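Local coordinates for GTP-binding protein (Pyrococcus horikoshii, PDB 1WXQ), which probably binds GTP and may hydrolyse nucleotide, as a member of the Obg-like GTPases, although its cellular role is not established, at residues D202-A205 against F206-I210; G176-E179 against N180-W183. All blocks are in the same frame, centred on the assembly; numbering follows the deposited sequence.

Interaction 1: D202-A205 against F206-I210; sequences DLLA and FASEI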
ATOM      1  N   ASP A 202       1.027 -26.785   8.410  1.00 20.40           N
ATOM      2  CA  ASP A 202       0.998 -25.605   9.274  1.00 20.66           C
ATOM      3  C   ASP A 202       1.884 -24.511   8.696  1.00 19.87           C
ATOM      4  O   ASP A 202       1.525 -23.341   8.678  1.00 17.33           O
ATOM      5  CB  ASP A 202       1.501 -25.953  10.679  1.00 21.46           C
ATOM      6  CG  ASP A 202       0.698 -27.061  11.328  1.00 21.20           C
ATOM      7  OD1 ASP A 202      -0.535 -27.034  11.219  1.00 21.06           O
ATOM      8  OD2 ASP A 202       1.300 -27.956  11.959  1.00 31.57           O
ATOM      9  N   LEU A 203       3.048 -24.905   8.211  1.00 19.46           N
ATOM     10  CA  LEU A 203       3.973 -23.955   7.648  1.00 21.40           C
ATOM     11  C   LEU A 203       3.452 -23.239   6.398  1.00 22.52           C
ATOM     12  O   LEU A 203       3.466 -22.003   6.325  1.00 21.10           O
ATOM     13  CB  LEU A 203       5.292 -24.652   7.366  1.00 23.49           C
ATOM     14  CG  LEU A 203       6.146 -24.894   8.607  1.00 26.13           C
ATOM     15  CD1 LEU A 203       7.315 -25.824   8.292  1.00 30.00           C
ATOM     16  CD2 LEU A 203       6.643 -23.555   9.099  1.00 29.32           C
ATOM     17  N   LEU A 204       2.984 -24.006   5.420  1.00 21.73           N
ATOM     18  CA  LEU A 204       2.469 -23.410   4.191  1.00 20.43           C
ATOM     19  C   LEU A 204       1.262 -22.511   4.528  1.00 22.28           C
ATOM     20  O   LEU A 204       1.147 -21.369   4.046  1.00 22.45           O
ATOM     21  CB  LEU A 204       2.069 -24.515   3.214  1.00 20.00           C
ATOM     22  CG  LEU A 204       1.414 -24.043   1.929  1.00 22.47           C
ATOM     23  CD1 LEU A 204       2.264 -22.971   1.304  1.00 26.76           C
ATOM     24  CD2 LEU A 204       1.252 -25.226   0.972  1.00 27.35           C
ATOM     25  N   ALA A 205       0.376 -23.027   5.375  1.00 20.56           N
ATOM     26  CA  ALA A 205      -0.804 -22.270   5.774  1.00 19.80           C
ATOM     27  C   ALA A 205      -0.373 -21.007   6.510  1.00 19.98           C
ATOM     28  O   ALA A 205      -0.945 -19.935   6.321  1.00 20.67           O
ATOM     29  CB  ALA A 205      -1.691 -23.113   6.677  1.00 15.84           C
ATOM     30  N   PHE A 206       0.633 -21.137   7.366  1.00 23.02           N
ATOM     31  CA  PHE A 206       1.111 -19.980   8.102  1.00 23.64           C
ATOM     32  C   PHE A 206       1.760 -19.013   7.122  1.00 24.95           C
ATOM     33  O   PHE A 206       1.605 -17.807   7.255  1.00 26.77           O
ATOM     34  CB  PHE A 206       2.105 -20.389   9.187  1.00 22.70           C
ATOM     35  CG  PHE A 206       2.817 -19.225   9.817  1.00 25.90           C
ATOM     36  CD1 PHE A 206       4.079 -18.846   9.373  1.00 28.43           C
ATOM     37  CD2 PHE A 206       2.215 -18.484  10.824  1.00 27.89           C
ATOM     38  CE1 PHE A 206       4.733 -17.741   9.924  1.00 36.28           C
ATOM     39  CE2 PHE A 206       2.854 -17.381  11.382  1.00 28.94           C
ATOM     40  CZ  PHE A 206       4.121 -17.006  10.930  1.00 33.24           C
ATOM     41  N   ALA A 207       2.472 -19.547   6.135  1.00 24.83           N
ATOM     42  CA  ALA A 207       3.119 -18.703   5.135  1.00 25.73           C
ATOM     43  C   ALA A 207       2.081 -17.870   4.382  1.00 26.66           C
ATOM     44  O   ALA A 207       2.239 -16.662   4.231  1.00 25.80           O
ATOM     45  CB  ALA A 207       3.927 -19.561   4.138  1.00 25.29           C
ATOM     46  N   SER A 208       1.023 -18.527   3.916  1.00 28.28           N
ATOM     47  CA  SER A 208      -0.027 -17.849   3.172  1.00 30.00           C
ATOM     48  C   SER A 208      -0.652 -16.745   4.018  1.00 29.14           C
ATOM     49  O   SER A 208      -0.920 -15.649   3.521  1.00 28.29           O
ATOM     50  CB  SER A 208      -1.113 -18.853   2.730  1.00 30.20           C
ATOM     51  OG  SER A 208      -0.624 -19.750   1.728  1.00 31.12           O
ATOM     52  N   GLU A 209      -0.865 -17.026   5.297  1.00 26.90           N
ATOM     53  CA  GLU A 209      -1.465 -16.040   6.167  1.00 27.77           C
ATOM     54  C   GLU A 209      -0.559 -14.827   6.318  1.00 27.42           C
ATOM     55  O   GLU A 209      -1.037 -13.706   6.467  1.00 29.35           O
ATOM     56  CB  GLU A 209      -1.763 -16.648   7.534  1.00 25.87           C
ATOM     57  CG  GLU A 209      -2.536 -15.712   8.456  1.00 35.43           C
ATOM     58  CD  GLU A 209      -3.686 -14.986   7.762  1.00 39.20           C
ATOM     59  OE1 GLU A 209      -4.470 -15.635   7.030  1.00 39.71           O
ATOM     60  OE2 GLU A 209      -3.801 -13.757   7.967  1.00 34.86           O
ATOM     61  N   ILE A 210       0.749 -15.047   6.267  1.00 26.93           N
ATOM     62  CA  ILE A 210       1.712 -13.959   6.401  1.00 26.47           C
ATOM     63  C   ILE A 210       1.693 -13.088   5.162  1.00 27.79           C
ATOM     64  O   ILE A 210       1.745 -11.859   5.259  1.00 24.05           O
ATOM     65  CB  ILE A 210       3.136 -14.507   6.627  1.00 27.53           C
ATOM     66  CG1 ILE A 210       3.259 -15.047   8.052  1.00 23.32           C
ATOM     67  CG2 ILE A 210       4.156 -13.428   6.409  1.00 25.05           C
ATOM     68  CD1 ILE A 210       2.990 -13.983   9.103  1.00 29.01           C
TER

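Interaction 2: G176-E179 against N180-W183; sequences GVNE and NDVW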
ATOM      1  N   GLY A 176       9.648  -7.719   6.381  1.00 44.55           N
ATOM      2  CA  GLY A 176       8.786  -6.706   6.967  1.00 44.31           C
ATOM      3  C   GLY A 176       7.815  -7.235   8.005  1.00 45.24           C
ATOM      4  O   GLY A 176       6.890  -6.533   8.402  1.00 46.16           O
ATOM      5  N   VAL A 177       8.020  -8.461   8.470  1.00 44.85           N
ATOM      6  CA  VAL A 177       7.121  -9.057   9.461  1.00 44.70           C
ATOM      7  C   VAL A 177       7.372  -8.589  10.930  1.00 45.39           C
ATOM      8  O   VAL A 177       8.514  -8.557  11.357  1.00 43.77           O
ATOM      9  CB  VAL A 177       7.240 -10.603   9.391  1.00 43.97           C
ATOM     10  CG1 VAL A 177       6.391 -11.234  10.473  1.00 45.51           C
ATOM     11  CG2 VAL A 177       6.807 -11.127   8.017  1.00 43.56           C
ATOM     12  N   ASN A 178       6.313  -8.221  11.673  1.00 46.27           N
ATOM     13  CA  ASN A 178       6.219  -7.803  13.035  1.00 48.12           C
ATOM     14  C   ASN A 178       6.166  -9.046  13.873  1.00 46.17           C
ATOM     15  O   ASN A 178       5.577 -10.053  13.500  1.00 45.81           O
ATOM     16  CB  ASN A 178       4.925  -7.004  13.204  1.00 49.04           C
ATOM     17  CG  ASN A 178       5.260  -5.563  13.490  1.00 55.20           C
ATOM     18  OD1 ASN A 178       5.504  -5.166  14.627  1.00 60.88           O
ATOM     19  ND2 ASN A 178       5.271  -4.759  12.413  1.00 63.79           N
ATOM     20  N   GLU A 179       6.525  -8.923  15.135  1.00 45.22           N
ATOM     21  CA  GLU A 179       6.290  -9.966  16.075  1.00 45.36           C
ATOM     22  C   GLU A 179       4.783  -9.986  16.310  1.00 44.40           C
ATOM     23  O   GLU A 179       4.264 -10.986  16.784  1.00 45.59           O
ATOM     24  CB  GLU A 179       6.984  -9.674  17.391  1.00 46.39           C
ATOM     25  CG  GLU A 179       6.760 -10.794  18.383  1.00 45.93           C
ATOM     26  CD  GLU A 179       7.459 -10.561  19.707  1.00 50.81           C
ATOM     27  OE1 GLU A 179       8.665 -10.202  19.701  1.00 48.08           O
ATOM     28  OE2 GLU A 179       6.799 -10.747  20.755  1.00 46.62           O
ATOM     29  N   ASN A 180       4.081  -8.888  16.012  1.00 43.67           N
ATOM     30  CA  ASN A 180       2.629  -8.858  16.206  1.00 42.08           C
ATOM     31  C   ASN A 180       1.945  -9.598  15.071  1.00 39.63           C
ATOM     32  O   ASN A 180       0.934 -10.260  15.287  1.00 37.77           O
ATOM     33  CB  ASN A 180       2.092  -7.421  16.268  1.00 43.00           C
ATOM     34  CG  ASN A 180       0.569  -7.362  16.202  1.00 46.09           C
ATOM     35  OD1 ASN A 180      -0.008  -6.778  15.275  1.00 47.55           O
ATOM     36  ND2 ASN A 180      -0.090  -7.970  17.182  1.00 45.77           N
ATOM     37  N   ASP A 181       2.501  -9.488  13.865  1.00 37.39           N
ATOM     38  CA  ASP A 181       1.913 -10.165  12.707  1.00 36.79           C
ATOM     39  C   ASP A 181       2.013 -11.667  12.948  1.00 35.09           C
ATOM     40  O   ASP A 181       1.075 -12.420  12.679  1.00 33.77           O
ATOM     41  CB  ASP A 181       2.650  -9.801  11.404  1.00 35.69           C
ATOM     42  CG  ASP A 181       2.651  -8.306  11.115  1.00 36.95           C
ATOM     43  OD1 ASP A 181       1.615  -7.646  11.329  1.00 44.90           O
ATOM     44  OD2 ASP A 181       3.688  -7.783  10.655  1.00 41.42           O
ATOM     45  N   VAL A 182       3.159 -12.087  13.472  1.00 33.29           N
ATOM     46  CA  VAL A 182       3.402 -13.490  13.766  1.00 33.75           C
ATOM     47  C   VAL A 182       2.432 -13.962  14.838  1.00 33.69           C
ATOM     48  O   VAL A 182       1.823 -15.024  14.716  1.00 35.19           O
ATOM     49  CB  VAL A 182       4.839 -13.719  14.279  1.00 34.92           C
ATOM     50  CG1 VAL A 182       5.016 -15.154  14.679  1.00 32.54           C
ATOM     51  CG2 VAL A 182       5.854 -13.327  13.209  1.00 34.98           C
ATOM     52  N   TRP A 183       2.280 -13.168  15.889  1.00 33.46           N
ATOM     53  CA  TRP A 183       1.379 -13.535  16.971  1.00 35.74           C
ATOM     54  C   TRP A 183      -0.048 -13.804  16.474  1.00 34.46           C
ATOM     55  O   TRP A 183      -0.667 -14.802  16.826  1.00 33.32           O
ATOM     56  CB  TRP A 183       1.349 -12.425  18.040  1.00 38.29           C
ATOM     57  CG  TRP A 183       0.644 -12.870  19.262  1.00 41.02           C
ATOM     58  CD1 TRP A 183       1.183 -13.558  20.310  1.00 48.87           C
ATOM     59  CD2 TRP A 183      -0.764 -12.823  19.495  1.00 47.33           C
ATOM     60  NE1 TRP A 183       0.195 -13.959  21.179  1.00 50.14           N
ATOM     61  CE2 TRP A 183      -1.014 -13.520  20.702  1.00 50.55           C
ATOM     62  CE3 TRP A 183      -1.846 -12.267  18.799  1.00 47.31           C
ATOM     63  CZ2 TRP A 183      -2.297 -13.679  21.225  1.00 52.34           C
ATOM     64  CZ3 TRP A 183      -3.125 -12.426  19.321  1.00 51.70           C
ATOM     65  CH2 TRP A 183      -3.337 -13.128  20.524  1.00 52.98           C
TER

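Interaction 1: D202-A205 against F206-I210
The ring of Phe206 has the carbonyl oxygen Leu203 O at its edge, near its plane, and carries Ile210 CG1 on one face, 3.5 Å above the plane and shifted toward the rim. Trp198, from the preceding loop, meets the ring edge-to-face, and the Phe206 side chain also touches Leu146, Ala185 and Met186. With CG anti to the backbone nitrogen (chi1 170°), the ring is carried away from residues 202-205 and along the helix to Ile210, one turn on. The backbone makes four successive i to i+4 hydrogen bonds, running from Phe206 N to Asp202 O (2.7 Å) through to Glu209 N to Ala205 O (3.1 Å). Ala207 CB lies 3.3 Å from both Leu203 O and Leu204 O. The polar ends turn to other partners: Ser208 OG is hydrogen-bonded to Asp139 OD2 on helix 127-147, Asp202 OD2 takes the backbone N-H of Ser199, and Glu209 forms a salt bridge with Arg212. The arrangement is that of a regular run of alpha-helix, its side chains packing on helix 127-147, where Leu203 and Ala207 rest on Tyr143, and on helix 179-188.

Interaction 2: G176-E179 against N180-W183
Val177 lays its CG1 methyl against CG2 of Val182, 3.5 Å away, the two branched side chains crossing at about a right angle. A chi1 of 176° sets CG1 of Val177 opposite its own N, which brings this methyl to the first turn of the helix and leaves CG2 to face elsewhere. Beside this apolar pair, the Asp181 carboxylate folds back over the chain that enters the helix. Its OD2 accepts the backbone N-H of Asn178 at 2.8 Å in a fairly straight bond (160°), the donor standing above the carboxylate plane. Asn178 occupies the N-cap position, but its own side chain makes no capping bond, and its amide plane is turned 82° from the carboxylate; the arrangement is thus one half of a capping box. A second bond between the two residues, Asp181 N to Asn178 O at 3.1 Å, is weak and bent. The same carbonyl oxygen also receives Val182 N at 3.2 Å, the first full helical bond, and Trp183 N follows on Glu179 O. An alanine at Asp181 would remove the carboxylate and is likely to leave the Asn178 N-H without this acceptor, making the entry to the helix less firmly held. The turn leads from the loop after helix 164-171 into helix 179-188, with Glu165 touching Glu179, Val182 and Trp183, while Val177 and Asp181 lean on helix 200-214 through Ile210, Asn214 and Val213.

Interaction 2 comes first in the chain, at the start of helix 179-188, and interaction 1 follows within helix 200-214, the next helix along. Their centres are about 13 Å apart, yet they meet directly: Ile210 CG2 packs on Val177 CG2 at 3.9 Å, and Phe206 CE2 comes within 4.2 Å of Val182 O. Val177 therefore joins both contacts, one methyl on Val182 and the other on Ile210. Both centres lie on the same side of the chain's centre, about 21 Å from it for interaction 1 and 17 Å for interaction 2. They belong to helical packing within the OBG-type G region; neither includes the probable P-loop around Gly7 to Ser14.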